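Local coordinates for protein beta-fructofuranosidase (Bifidobacterium adolescentis, PDB 6NOB) that probably hydrolyses terminal beta-fructofuranoside linkages such as that of sucrose, at residues S165-H170 / Y494-G499; G119-P124 / F586-V591; I370-E375 / L392-D397; R401-R406 / G434-Q439. All blocks are in the same frame, centred on the assembly; numbering follows the deposited sequence.

Contact 1. Residues S165-H170 / Y494-G499; sequences SRDLVH and YRELLG
At the edge of the His170 imidazole lies the carboxylate of Glu496: OE1 of Glu496 is 3.3 Å from CE1 of His170, near the ring plane, and the two planes stand 77° apart. Val169 CG1 sits over one face of the same ring, displaced toward the rim. A second carboxylate takes another part of the edge, where His170 ND1 donates a short 2.6 Å bond to the syn lone pair of Asp167 OD2, almost exactly in the ring plane. The Arg495 guanidinium is likewise met at its edge. There its NE and NH2 both bond to Glu496 OE2, NE at 2.7 Å, while Asp167 CB from across the contact approaches NH2 to 3.8 Å.

Two carboxylates are thus brought near each other, with Asp167 OD2 and Glu496 OE1 4.0 Å apart. Arg495 and the histidine edge probably make this tolerable, helped by a water that donates to Asp167 OD2 and, weakly, to Glu496 OE2. Beneath the polar layer Val169 CG1 rests 3.7 Å from both Glu496 CB and Leu497 CD2. Asp167 has its CG lodged between backbone N and carbonyl carbon (chi1 61°), which folds OD1 back to receive the amides of Val169 and His170.

This is an Asx turn following an ST turn at Ser165, and it presents a compact loop to helix 491-497. The loop follows strand 159-165 of the beta-propeller, whereas the helix leads into the C-terminal beta-sandwich, the two-domain architecture of family 32 enzymes.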
# COMPACT_ATOMS: atom_id res chain seq x y z
N SER A 165 7.90 -9.59 -9.59
CA SER A 165 7.66 -9.05 -10.92
C SER A 165 8.98 -8.72 -11.59
O SER A 165 9.97 -8.39 -10.93
CB SER A 165 6.77 -7.80 -10.87
OG SER A 165 6.87 -7.03 -12.06
N ARG A 166 8.98 -8.79 -12.92
CA ARG A 166 10.12 -8.39 -13.73
C ARG A 166 9.95 -7.02 -14.37
O ARG A 166 10.91 -6.51 -14.97
CB ARG A 166 10.39 -9.43 -14.83
CG ARG A 166 10.74 -10.82 -14.32
CD ARG A 166 11.20 -11.71 -15.47
NE ARG A 166 11.83 -12.95 -15.00
CZ ARG A 166 13.05 -13.03 -14.48
NH1 ARG A 166 13.79 -11.94 -14.35
NH2 ARG A 166 13.53 -14.20 -14.08
N ASP A 167 8.77 -6.40 -14.26
CA ASP A 167 8.55 -5.12 -14.93
C ASP A 167 7.75 -4.13 -14.10
O ASP A 167 7.36 -3.08 -14.63
CB ASP A 167 7.84 -5.35 -16.28
CG ASP A 167 6.47 -6.00 -16.13
OD1 ASP A 167 6.01 -6.21 -14.99
OD2 ASP A 167 5.85 -6.31 -17.18
N LEU A 168 7.49 -4.42 -12.82
CA LEU A 168 6.72 -3.57 -11.92
C LEU A 168 5.26 -3.42 -12.35
O LEU A 168 4.51 -2.65 -11.73
CB LEU A 168 7.36 -2.19 -11.78
CG LEU A 168 8.66 -2.08 -11.00
CD1 LEU A 168 9.39 -0.79 -11.36
CD2 LEU A 168 8.39 -2.16 -9.51
N VAL A 169 4.85 -4.13 -13.39
CA VAL A 169 3.49 -4.05 -13.93
C VAL A 169 2.76 -5.38 -13.78
O VAL A 169 1.64 -5.42 -13.26
CB VAL A 169 3.50 -3.59 -15.40
CG1 VAL A 169 2.11 -3.69 -16.00
CG2 VAL A 169 4.04 -2.17 -15.51
N HIS A 170 3.37 -6.48 -14.23
CA HIS A 170 2.78 -7.81 -14.15
C HIS A 170 3.35 -8.55 -12.95
O HIS A 170 4.57 -8.57 -12.76
CB HIS A 170 3.05 -8.61 -15.43
CG HIS A 170 2.59 -7.93 -16.68
ND1 HIS A 170 3.41 -7.11 -17.43
CD2 HIS A 170 1.39 -7.94 -17.31
CE1 HIS A 170 2.74 -6.65 -18.47
NE2 HIS A 170 1.51 -7.14 -18.43
N TYR A 494 3.88 2.99 -18.71
CA TYR A 494 3.54 3.46 -20.05
C TYR A 494 3.79 2.37 -21.09
O TYR A 494 2.98 2.18 -22.00
CB TYR A 494 4.34 4.71 -20.39
CG TYR A 494 4.05 5.92 -19.52
CD1 TYR A 494 2.86 6.62 -19.65
CD2 TYR A 494 4.97 6.36 -18.58
CE1 TYR A 494 2.59 7.73 -18.87
CE2 TYR A 494 4.72 7.47 -17.80
CZ TYR A 494 3.52 8.15 -17.94
OH TYR A 494 3.26 9.25 -17.16
N ARG A 495 4.92 1.66 -20.97
CA ARG A 495 5.28 0.67 -21.98
C ARG A 495 4.30 -0.51 -21.98
O ARG A 495 3.92 -0.99 -23.05
CB ARG A 495 6.71 0.17 -21.73
CG ARG A 495 7.23 -0.80 -22.79
CD ARG A 495 8.56 -1.42 -22.35
NE ARG A 495 8.37 -2.39 -21.28
CZ ARG A 495 9.26 -2.63 -20.32
NH1 ARG A 495 10.41 -1.96 -20.29
NH2 ARG A 495 9.01 -3.53 -19.38
N GLU A 496 3.89 -0.98 -20.81
CA GLU A 496 3.10 -2.20 -20.73
C GLU A 496 1.60 -1.96 -20.80
O GLU A 496 0.88 -2.82 -21.32
CB GLU A 496 3.43 -2.96 -19.43
CG GLU A 496 4.90 -3.37 -19.30
CD GLU A 496 5.35 -4.33 -20.38
OE1 GLU A 496 4.53 -5.17 -20.82
OE2 GLU A 496 6.52 -4.25 -20.79
N LEU A 497 1.10 -0.83 -20.30
CA LEU A 497 -0.34 -0.64 -20.11
C LEU A 497 -1.02 0.15 -21.22
O LEU A 497 -2.24 0.01 -21.38
CB LEU A 497 -0.62 0.05 -18.77
CG LEU A 497 -0.27 -0.75 -17.51
CD1 LEU A 497 -0.74 -0.01 -16.26
CD2 LEU A 497 -0.87 -2.14 -17.58
N LEU A 498 -0.29 0.98 -21.96
CA LEU A 498 -0.90 1.81 -22.99
C LEU A 498 -1.18 0.98 -24.24
O LEU A 498 -0.26 0.43 -24.86
CB LEU A 498 -0.01 3.00 -23.33
CG LEU A 498 -0.29 4.30 -22.56
CD1 LEU A 498 -0.21 4.06 -21.06
CD2 LEU A 498 0.70 5.36 -22.99
N GLY A 499 -2.45 0.90 -24.62
CA GLY A 499 -2.91 0.11 -25.75
C GLY A 499 -3.20 0.95 -26.98
O GLY A 499 -2.61 2.00 -27.21
O HOH W 1 11.34 -4.77 -17.80
O HOH W 2 7.65 -6.99 -19.32

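Contact 2. Residues G119-P124 / F586-V591; sequences GAHFEP and FFDRNV
A buried hydrogen-bonded contact through one carboxylate joins the two domains here: Asp588, at the tip of the hairpin formed by strands 582-588 and 591-596 of the C-terminal beta-sandwich, receives donors from the loop that leads into strand 127-138 of the beta-propeller. The hairpin turns tightly, with Asp588 N bonded to Val591 O across Arg589 and Asn590.

Three donors converge on this aspartate. Gly119 N reaches OD1 of Asp588 at 3.0 Å from above the carboxylate plane, and Ala120 N reaches OD2 of Asp588 at 2.6 Å on the syn side. The anti lone pair of OD2 is taken by His121 ND1 at 2.8 Å, in the plane of the imidazole. Ring and carboxylate are accordingly nearly coplanar, 22° apart. Asp588 holds its CG trans to the backbone N (chi1 -176°), which carries the carboxylate across to the loop. With three N-H donors on its two oxygens, the carboxylate is probably held in one rotation.

The other ring nitrogen of His121 bonds to Glu593 on the adjoining strand, and the imidazole is thereby pinned at both ends to the sandwich. There is little room for a side chain at Gly119: a CB would come close to Asp588 OD1 and to the CD of Arg589, whose NE bonds to the carbonyl of Arg117. Farther along, a water links Glu123 OE2 to Asn590 ND2.

Against one face of the His121 ring lies a methyl group, Val591 CG1, 3.8 Å from the ring centroid and 24° off its normal in a CH-pi contact.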
# COMPACT_ATOMS: atom_id res chain seq x y z
N GLY A 119 -8.36 -3.63 -13.47
CA GLY A 119 -7.77 -4.46 -14.51
C GLY A 119 -6.25 -4.45 -14.55
O GLY A 119 -5.64 -5.40 -15.04
N ALA A 120 -5.63 -3.39 -14.03
CA ALA A 120 -4.19 -3.21 -14.16
C ALA A 120 -3.47 -2.87 -12.86
O ALA A 120 -2.25 -2.68 -12.88
CB ALA A 120 -3.88 -2.11 -15.19
N HIS A 121 -4.17 -2.79 -11.74
CA HIS A 121 -3.54 -2.56 -10.44
C HIS A 121 -3.41 -3.88 -9.70
O HIS A 121 -4.22 -4.79 -9.88
CB HIS A 121 -4.35 -1.56 -9.60
CG HIS A 121 -4.38 -0.17 -10.17
ND1 HIS A 121 -5.07 0.15 -11.32
CD2 HIS A 121 -3.80 0.98 -9.75
CE1 HIS A 121 -4.92 1.43 -11.58
NE2 HIS A 121 -4.16 1.96 -10.64
N PHE A 122 -2.38 -3.98 -8.86
CA PHE A 122 -2.19 -5.21 -8.11
C PHE A 122 -3.28 -5.37 -7.06
O PHE A 122 -3.58 -4.43 -6.31
CB PHE A 122 -0.82 -5.25 -7.44
CG PHE A 122 -0.60 -6.51 -6.64
CD1 PHE A 122 -0.19 -7.68 -7.26
CD2 PHE A 122 -0.84 -6.53 -5.27
CE1 PHE A 122 -0.00 -8.84 -6.54
CE2 PHE A 122 -0.67 -7.70 -4.54
CZ PHE A 122 -0.24 -8.85 -5.18
N GLU A 123 -3.86 -6.56 -7.00
CA GLU A 123 -4.80 -6.97 -5.97
C GLU A 123 -4.51 -8.42 -5.63
O GLU A 123 -4.05 -9.18 -6.49
CB GLU A 123 -6.27 -6.83 -6.43
CG GLU A 123 -6.67 -5.45 -6.93
CD GLU A 123 -8.07 -5.44 -7.52
OE1 GLU A 123 -8.74 -6.49 -7.46
OE2 GLU A 123 -8.50 -4.39 -8.04
N PRO A 124 -4.76 -8.83 -4.39
CA PRO A 124 -4.67 -10.26 -4.06
C PRO A 124 -5.81 -11.02 -4.71
O PRO A 124 -6.75 -10.44 -5.27
CB PRO A 124 -4.77 -10.28 -2.53
CG PRO A 124 -5.54 -9.05 -2.20
CD PRO A 124 -5.13 -8.02 -3.21
N PHE A 586 -5.10 8.11 -15.86
CA PHE A 586 -5.23 6.66 -15.90
C PHE A 586 -6.52 6.30 -15.16
O PHE A 586 -6.60 6.50 -13.94
CB PHE A 586 -4.04 5.96 -15.24
CG PHE A 586 -2.73 6.14 -15.95
CD1 PHE A 586 -1.98 7.29 -15.78
CD2 PHE A 586 -2.21 5.13 -16.74
CE1 PHE A 586 -0.77 7.45 -16.41
CE2 PHE A 586 -1.00 5.28 -17.39
CZ PHE A 586 -0.27 6.45 -17.22
N PHE A 587 -7.51 5.78 -15.88
CA PHE A 587 -8.71 5.25 -15.25
C PHE A 587 -8.81 3.76 -15.54
O PHE A 587 -8.85 3.36 -16.70
CB PHE A 587 -9.98 5.96 -15.72
CG PHE A 587 -11.21 5.49 -15.01
CD1 PHE A 587 -11.48 5.90 -13.72
CD2 PHE A 587 -12.08 4.59 -15.62
CE1 PHE A 587 -12.60 5.45 -13.05
CE2 PHE A 587 -13.21 4.14 -14.95
CZ PHE A 587 -13.47 4.57 -13.67
N ASP A 588 -8.86 2.96 -14.47
CA ASP A 588 -8.78 1.50 -14.57
C ASP A 588 -10.01 0.89 -13.89
O ASP A 588 -9.92 0.35 -12.78
CB ASP A 588 -7.47 1.00 -13.96
CG ASP A 588 -7.29 -0.50 -14.11
OD1 ASP A 588 -7.95 -1.10 -14.99
OD2 ASP A 588 -6.48 -1.07 -13.36
N ARG A 589 -11.16 1.01 -14.56
CA ARG A 589 -12.42 0.38 -14.16
C ARG A 589 -12.99 0.94 -12.86
O ARG A 589 -14.14 1.40 -12.84
CB ARG A 589 -12.24 -1.14 -14.05
CG ARG A 589 -12.09 -1.83 -15.40
CD ARG A 589 -11.35 -3.15 -15.27
NE ARG A 589 -12.12 -4.14 -14.52
CZ ARG A 589 -13.02 -4.96 -15.05
NH1 ARG A 589 -13.27 -4.91 -16.35
NH2 ARG A 589 -13.67 -5.82 -14.29
N ASN A 590 -12.22 0.91 -11.77
CA ASN A 590 -12.75 1.39 -10.49
C ASN A 590 -11.76 2.25 -9.72
O ASN A 590 -11.87 2.34 -8.49
CB ASN A 590 -13.21 0.21 -9.61
CG ASN A 590 -12.07 -0.72 -9.23
OD1 ASN A 590 -10.92 -0.54 -9.65
ND2 ASN A 590 -12.38 -1.72 -8.42
N VAL A 591 -10.80 2.87 -10.39
CA VAL A 591 -9.82 3.73 -9.73
C VAL A 591 -9.26 4.68 -10.77
O VAL A 591 -9.05 4.31 -11.93
CB VAL A 591 -8.72 2.90 -9.04
CG1 VAL A 591 -7.98 2.02 -10.05
CG2 VAL A 591 -7.74 3.79 -8.28
O HOH W 3 -10.79 -3.53 -6.58

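Contact 3. Residues I370-E375 / L392-D397; sequences IARTYE and LMHYRD
Met393 folds its thioether against Glu375, and the shapes of the two side chains explain the fit. The methionine is bent at chi2 and again at chi3 (77°), curling its SD to 3.6 Å from the CD of Glu375, whereas the glutamate runs extended beyond CG (chi2 -165°) and crosses it obliquely. CG of Met393 and CG of Glu375 are also 3.6 Å apart, and Thr373 CG2 lies alongside the sulfur.

Beside them Arg372 is stretched from CG to NE and runs alongside His394, its CD 3.7 Å from the ring's ND1. Guanidinium and imidazole planes are steeply inclined to each other, and a water lies at the edge of both, accepting from Arg372 NH1. The guanidinium itself is committed to salt bridges with Glu231 and Asp266.

Leu392 CD2 approaches CE1 of Tyr374 at 3.7 Å, and Ile370 CD1 meets the edge of the Tyr395 ring. The backbones are tied by Arg372 N to Met393 O and by Met393 N to Thr373 O, each 3.0 Å long. Tyr374 and Leu392 form an antiparallel non-hydrogen-bonded pair in one propeller blade.

Glu375 opens a Glu-Cys-Pro sequence and Arg268 an Arg-Asp-Pro sequence, both family 32 signatures, and the glutamate probably corresponds to the acid/base of relatives. Replacing Glu375 by an alanine would probably leave Arg268 without its salt-bridge mate and open a gap beside the sulfur of Met393. Main-chain bonds thus set the register, while Arg268 holds the Glu375 carboxylate and the thioether flanks its carbons.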
# COMPACT_ATOMS: atom_id res chain seq x y z
N ILE A 370 -1.97 18.38 15.78
CA ILE A 370 -3.20 17.77 16.27
C ILE A 370 -3.40 16.36 15.72
O ILE A 370 -4.23 15.61 16.26
CB ILE A 370 -4.43 18.64 15.95
CG1 ILE A 370 -4.56 18.85 14.44
CG2 ILE A 370 -4.33 19.98 16.67
CD1 ILE A 370 -5.81 19.61 14.05
N ALA A 371 -2.67 15.98 14.68
CA ALA A 371 -2.72 14.60 14.22
C ALA A 371 -2.19 13.67 15.31
O ALA A 371 -1.29 14.03 16.07
CB ALA A 371 -1.92 14.42 12.93
N ARG A 372 -2.76 12.47 15.38
CA ARG A 372 -2.42 11.55 16.46
C ARG A 372 -0.96 11.13 16.39
O ARG A 372 -0.22 11.24 17.38
CB ARG A 372 -3.32 10.31 16.42
CG ARG A 372 -2.91 9.27 17.46
CD ARG A 372 -3.52 7.91 17.18
NE ARG A 372 -3.09 6.93 18.17
CZ ARG A 372 -3.78 6.64 19.27
NH1 ARG A 372 -4.92 7.27 19.52
NH2 ARG A 372 -3.32 5.74 20.13
N THR A 373 -0.52 10.64 15.23
CA THR A 373 0.81 10.06 15.09
C THR A 373 1.08 9.84 13.61
O THR A 373 0.19 9.99 12.76
CB THR A 373 0.92 8.74 15.87
OG1 THR A 373 2.29 8.32 15.93
CG2 THR A 373 0.08 7.65 15.21
N TYR A 374 2.32 9.49 13.30
CA TYR A 374 2.71 9.15 11.94
C TYR A 374 2.38 7.70 11.63
O TYR A 374 2.23 6.86 12.53
CB TYR A 374 4.21 9.38 11.74
CG TYR A 374 4.60 10.75 11.24
CD1 TYR A 374 4.05 11.27 10.07
CD2 TYR A 374 5.52 11.52 11.92
CE1 TYR A 374 4.42 12.52 9.60
CE2 TYR A 374 5.89 12.77 11.47
CZ TYR A 374 5.34 13.27 10.31
OH TYR A 374 5.71 14.51 9.86
N GLU A 375 2.26 7.41 10.34
CA GLU A 375 2.21 6.04 9.84
C GLU A 375 3.02 5.97 8.56
O GLU A 375 3.01 6.91 7.76
CB GLU A 375 0.77 5.58 9.61
CG GLU A 375 0.06 5.11 10.88
CD GLU A 375 -1.21 4.32 10.60
OE1 GLU A 375 -2.01 4.76 9.75
OE2 GLU A 375 -1.40 3.27 11.24
N LEU A 392 -0.48 11.23 8.24
CA LEU A 392 -0.94 11.90 9.45
C LEU A 392 -2.24 11.26 9.93
O LEU A 392 -3.29 11.44 9.31
CB LEU A 392 -1.12 13.39 9.20
CG LEU A 392 0.17 14.11 8.81
CD1 LEU A 392 -0.12 15.49 8.24
CD2 LEU A 392 1.11 14.20 10.00
N MET A 393 -2.16 10.52 11.03
CA MET A 393 -3.32 9.78 11.53
C MET A 393 -4.35 10.72 12.13
O MET A 393 -4.02 11.71 12.79
CB MET A 393 -2.89 8.77 12.59
CG MET A 393 -2.45 7.43 12.05
SD MET A 393 -2.85 6.10 13.20
CE MET A 393 -4.61 5.92 12.91
N HIS A 394 -5.62 10.39 11.90
CA HIS A 394 -6.75 11.05 12.57
C HIS A 394 -6.75 12.56 12.30
O HIS A 394 -7.03 13.36 13.19
CB HIS A 394 -6.74 10.77 14.07
CG HIS A 394 -6.93 9.32 14.41
ND1 HIS A 394 -6.73 8.82 15.67
CD2 HIS A 394 -7.32 8.27 13.64
CE1 HIS A 394 -6.98 7.52 15.67
NE2 HIS A 394 -7.34 7.16 14.45
N TYR A 395 -6.44 12.94 11.07
CA TYR A 395 -6.42 14.34 10.68
C TYR A 395 -7.04 14.48 9.30
O TYR A 395 -6.65 13.78 8.36
CB TYR A 395 -4.99 14.90 10.67
CG TYR A 395 -4.90 16.29 10.09
CD1 TYR A 395 -5.27 17.41 10.84
CD2 TYR A 395 -4.43 16.50 8.80
CE1 TYR A 395 -5.19 18.68 10.31
CE2 TYR A 395 -4.34 17.77 8.26
CZ TYR A 395 -4.72 18.86 9.02
OH TYR A 395 -4.64 20.13 8.49
N ARG A 396 -8.00 15.39 9.18
CA ARG A 396 -8.53 15.83 7.90
C ARG A 396 -8.01 17.23 7.63
O ARG A 396 -7.94 18.05 8.54
CB ARG A 396 -10.06 15.82 7.89
CG ARG A 396 -10.68 14.45 8.10
CD ARG A 396 -12.20 14.53 8.07
NE ARG A 396 -12.72 14.79 6.73
CZ ARG A 396 -14.01 14.82 6.42
NH1 ARG A 396 -14.93 14.61 7.35
NH2 ARG A 396 -14.38 15.07 5.17
N ASP A 397 -7.61 17.49 6.38
CA ASP A 397 -7.14 18.82 6.05
C ASP A 397 -8.33 19.77 5.91
O ASP A 397 -9.49 19.38 6.03
CB ASP A 397 -6.26 18.80 4.80
CG ASP A 397 -6.97 18.21 3.58
OD1 ASP A 397 -8.21 18.15 3.55
OD2 ASP A 397 -6.25 17.82 2.63
O HOH W 4 -6.10 9.52 18.44

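Contact 4. Residues R401-R406 / G434-Q439; sequences RFQQVR and GYYATQ
The ring of Tyr436 turns its edge to Gln403: the carbonyl O of Gln403 lies in the ring plane, 3.2 Å from CD1 of Tyr436. Farther along the same side, Gln403 CB touches CE1 of the ring at 3.6 Å. The glutamine chain, extended beyond CG, then brings its amide to the phenol end with the two planes only 23° apart. Although Gln403 NE2 comes within 3.3 Å of Tyr436 OH, the angle is too poor for a hydrogen bond, and the amide is anchored through its OE1 to the backbone N of His394.

Val405 and Thr438 face each other differently, tip to tip, with CG1 of the valine 3.5 Å from OG1 of the threonine. With CG1 trans to the backbone N (chi1 172°), Val405 spreads its two methyls over the opposing strand, and CG2 settles 3.7 Å from Tyr435 O.

Polar links between the segments run through water. One water accepts from Val405 N and lies within bonding distance of Gln404 OE1 and Tyr435 O, 2.7 Å from the latter; a second sits by Gln403 O, with weaker links to Gly434 N and Tyr435 O. Strands 405-415 and 435-442 belong to different sheets, the neighbouring blades of the propeller.

Trimming Tyr436 to an alanine is likely to leave the Gln403 side chain without the ring flank beside it and open a gap between the blades.

The chemistry implies that the two waters probably meet much of the polar demand of Val405 N, Gln403 O and Tyr435 O, while ring and methyl contacts supply the fit.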
# COMPACT_ATOMS: atom_id res chain seq x y z
N ARG A 401 -9.85 16.10 3.32
CA ARG A 401 -9.17 14.86 2.97
C ARG A 401 -8.58 14.20 4.22
O ARG A 401 -7.81 14.83 4.96
CB ARG A 401 -8.08 15.13 1.93
CG ARG A 401 -8.64 15.61 0.58
CD ARG A 401 -7.54 16.09 -0.37
NE ARG A 401 -6.90 17.32 0.08
CZ ARG A 401 -6.30 18.19 -0.74
NH1 ARG A 401 -6.26 17.96 -2.04
NH2 ARG A 401 -5.74 19.28 -0.24
N PHE A 402 -8.93 12.94 4.44
CA PHE A 402 -8.62 12.23 5.67
C PHE A 402 -7.30 11.48 5.55
O PHE A 402 -7.09 10.73 4.59
CB PHE A 402 -9.76 11.26 6.00
CG PHE A 402 -9.59 10.52 7.30
CD1 PHE A 402 -9.56 11.20 8.51
CD2 PHE A 402 -9.52 9.13 7.32
CE1 PHE A 402 -9.43 10.51 9.71
CE2 PHE A 402 -9.39 8.44 8.51
CZ PHE A 402 -9.35 9.13 9.71
N GLN A 403 -6.41 11.69 6.52
CA GLN A 403 -5.14 10.98 6.64
C GLN A 403 -4.34 11.03 5.34
O GLN A 403 -3.98 10.02 4.73
CB GLN A 403 -5.36 9.53 7.11
CG GLN A 403 -6.08 9.45 8.46
CD GLN A 403 -6.00 8.08 9.12
OE1 GLN A 403 -6.25 7.95 10.32
NE2 GLN A 403 -5.65 7.06 8.35
N GLN A 404 -4.05 12.26 4.92
CA GLN A 404 -3.22 12.49 3.75
C GLN A 404 -1.77 12.15 4.05
O GLN A 404 -1.32 12.20 5.20
CB GLN A 404 -3.34 13.95 3.30
CG GLN A 404 -4.65 14.28 2.63
CD GLN A 404 -4.67 13.86 1.18
OE1 GLN A 404 -4.86 12.68 0.86
NE2 GLN A 404 -4.46 14.82 0.28
N VAL A 405 -1.03 11.80 3.00
CA VAL A 405 0.40 11.50 3.09
C VAL A 405 1.16 12.76 2.69
O VAL A 405 0.96 13.29 1.59
CB VAL A 405 0.77 10.31 2.21
CG1 VAL A 405 2.28 10.14 2.15
CG2 VAL A 405 0.10 9.04 2.72
N ARG A 406 2.03 13.24 3.58
CA ARG A 406 2.77 14.48 3.38
C ARG A 406 4.23 14.18 3.06
O ARG A 406 4.83 13.27 3.63
CB ARG A 406 2.68 15.37 4.62
CG ARG A 406 3.15 16.79 4.41
CD ARG A 406 2.45 17.76 5.35
NE ARG A 406 2.59 19.14 4.88
CZ ARG A 406 1.77 19.72 4.01
NH1 ARG A 406 0.74 19.04 3.51
NH2 ARG A 406 1.97 20.98 3.63
N GLY A 434 -7.41 8.58 -0.06
CA GLY A 434 -7.24 7.15 0.05
C GLY A 434 -5.91 6.62 -0.45
O GLY A 434 -5.65 5.42 -0.29
N TYR A 435 -5.08 7.46 -1.06
CA TYR A 435 -3.72 7.08 -1.41
C TYR A 435 -2.90 7.10 -0.12
O TYR A 435 -2.60 8.17 0.41
CB TYR A 435 -3.16 8.03 -2.46
CG TYR A 435 -1.73 7.76 -2.87
CD1 TYR A 435 -1.44 6.77 -3.81
CD2 TYR A 435 -0.68 8.50 -2.34
CE1 TYR A 435 -0.13 6.52 -4.20
CE2 TYR A 435 0.62 8.26 -2.73
CZ TYR A 435 0.89 7.27 -3.66
OH TYR A 435 2.19 7.03 -4.04
N TYR A 436 -2.56 5.92 0.39
CA TYR A 436 -2.10 5.79 1.76
C TYR A 436 -0.95 4.80 1.84
O TYR A 436 -0.71 4.01 0.92
CB TYR A 436 -3.25 5.34 2.68
CG TYR A 436 -3.03 5.62 4.14
CD1 TYR A 436 -3.06 6.92 4.63
CD2 TYR A 436 -2.79 4.58 5.04
CE1 TYR A 436 -2.85 7.18 5.97
CE2 TYR A 436 -2.59 4.83 6.38
CZ TYR A 436 -2.62 6.13 6.84
OH TYR A 436 -2.41 6.39 8.18
N ALA A 437 -0.24 4.86 2.97
CA ALA A 437 0.76 3.86 3.33
C ALA A 437 1.86 3.74 2.27
O ALA A 437 2.20 2.65 1.81
CB ALA A 437 0.10 2.50 3.59
N THR A 438 2.43 4.88 1.90
CA THR A 438 3.47 4.90 0.89
C THR A 438 4.76 4.28 1.42
O THR A 438 5.14 4.51 2.57
CB THR A 438 3.76 6.33 0.43
OG1 THR A 438 4.07 7.14 1.57
CG2 THR A 438 2.57 6.91 -0.29
N GLN A 439 5.42 3.49 0.58
CA GLN A 439 6.79 3.07 0.83
C GLN A 439 7.55 3.14 -0.49
O GLN A 439 6.99 2.87 -1.55
CB GLN A 439 6.86 1.65 1.41
CG GLN A 439 8.27 1.27 1.85
CD GLN A 439 8.34 -0.09 2.52
OE1 GLN A 439 8.91 -1.04 1.98
NE2 GLN A 439 7.77 -0.18 3.72
O HOH W 5 -5.14 8.91 2.15
O HOH W 6 -2.69 10.89 0.78

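How the contacts relate
Two clusters emerge. Contacts 1 and 2, centred 13 Å apart, form one interface between propeller and sandwich: Leu497 CD2 packs 3.8 Å from Ala120 CB, and Tyr494 CE1 lies 3.5 Å from Phe586 CZ. Contacts 3 and 4, centred 10 Å apart, are joined within the propeller by neighbouring strands 385-396 and 405-415, with Tyr395 O 2.8 Å from Gln403 N in a probable hydrogen bond. A bound PEG, about 3 Å from the side chain of Glu375 and about 5 Å from that of Tyr436, probably marks the active-site pocket. Contact 1 is remote from contact 3, about 34 Å between centres, but contacts 2 and 4 approach to about 8 Å between nearest atoms without touching.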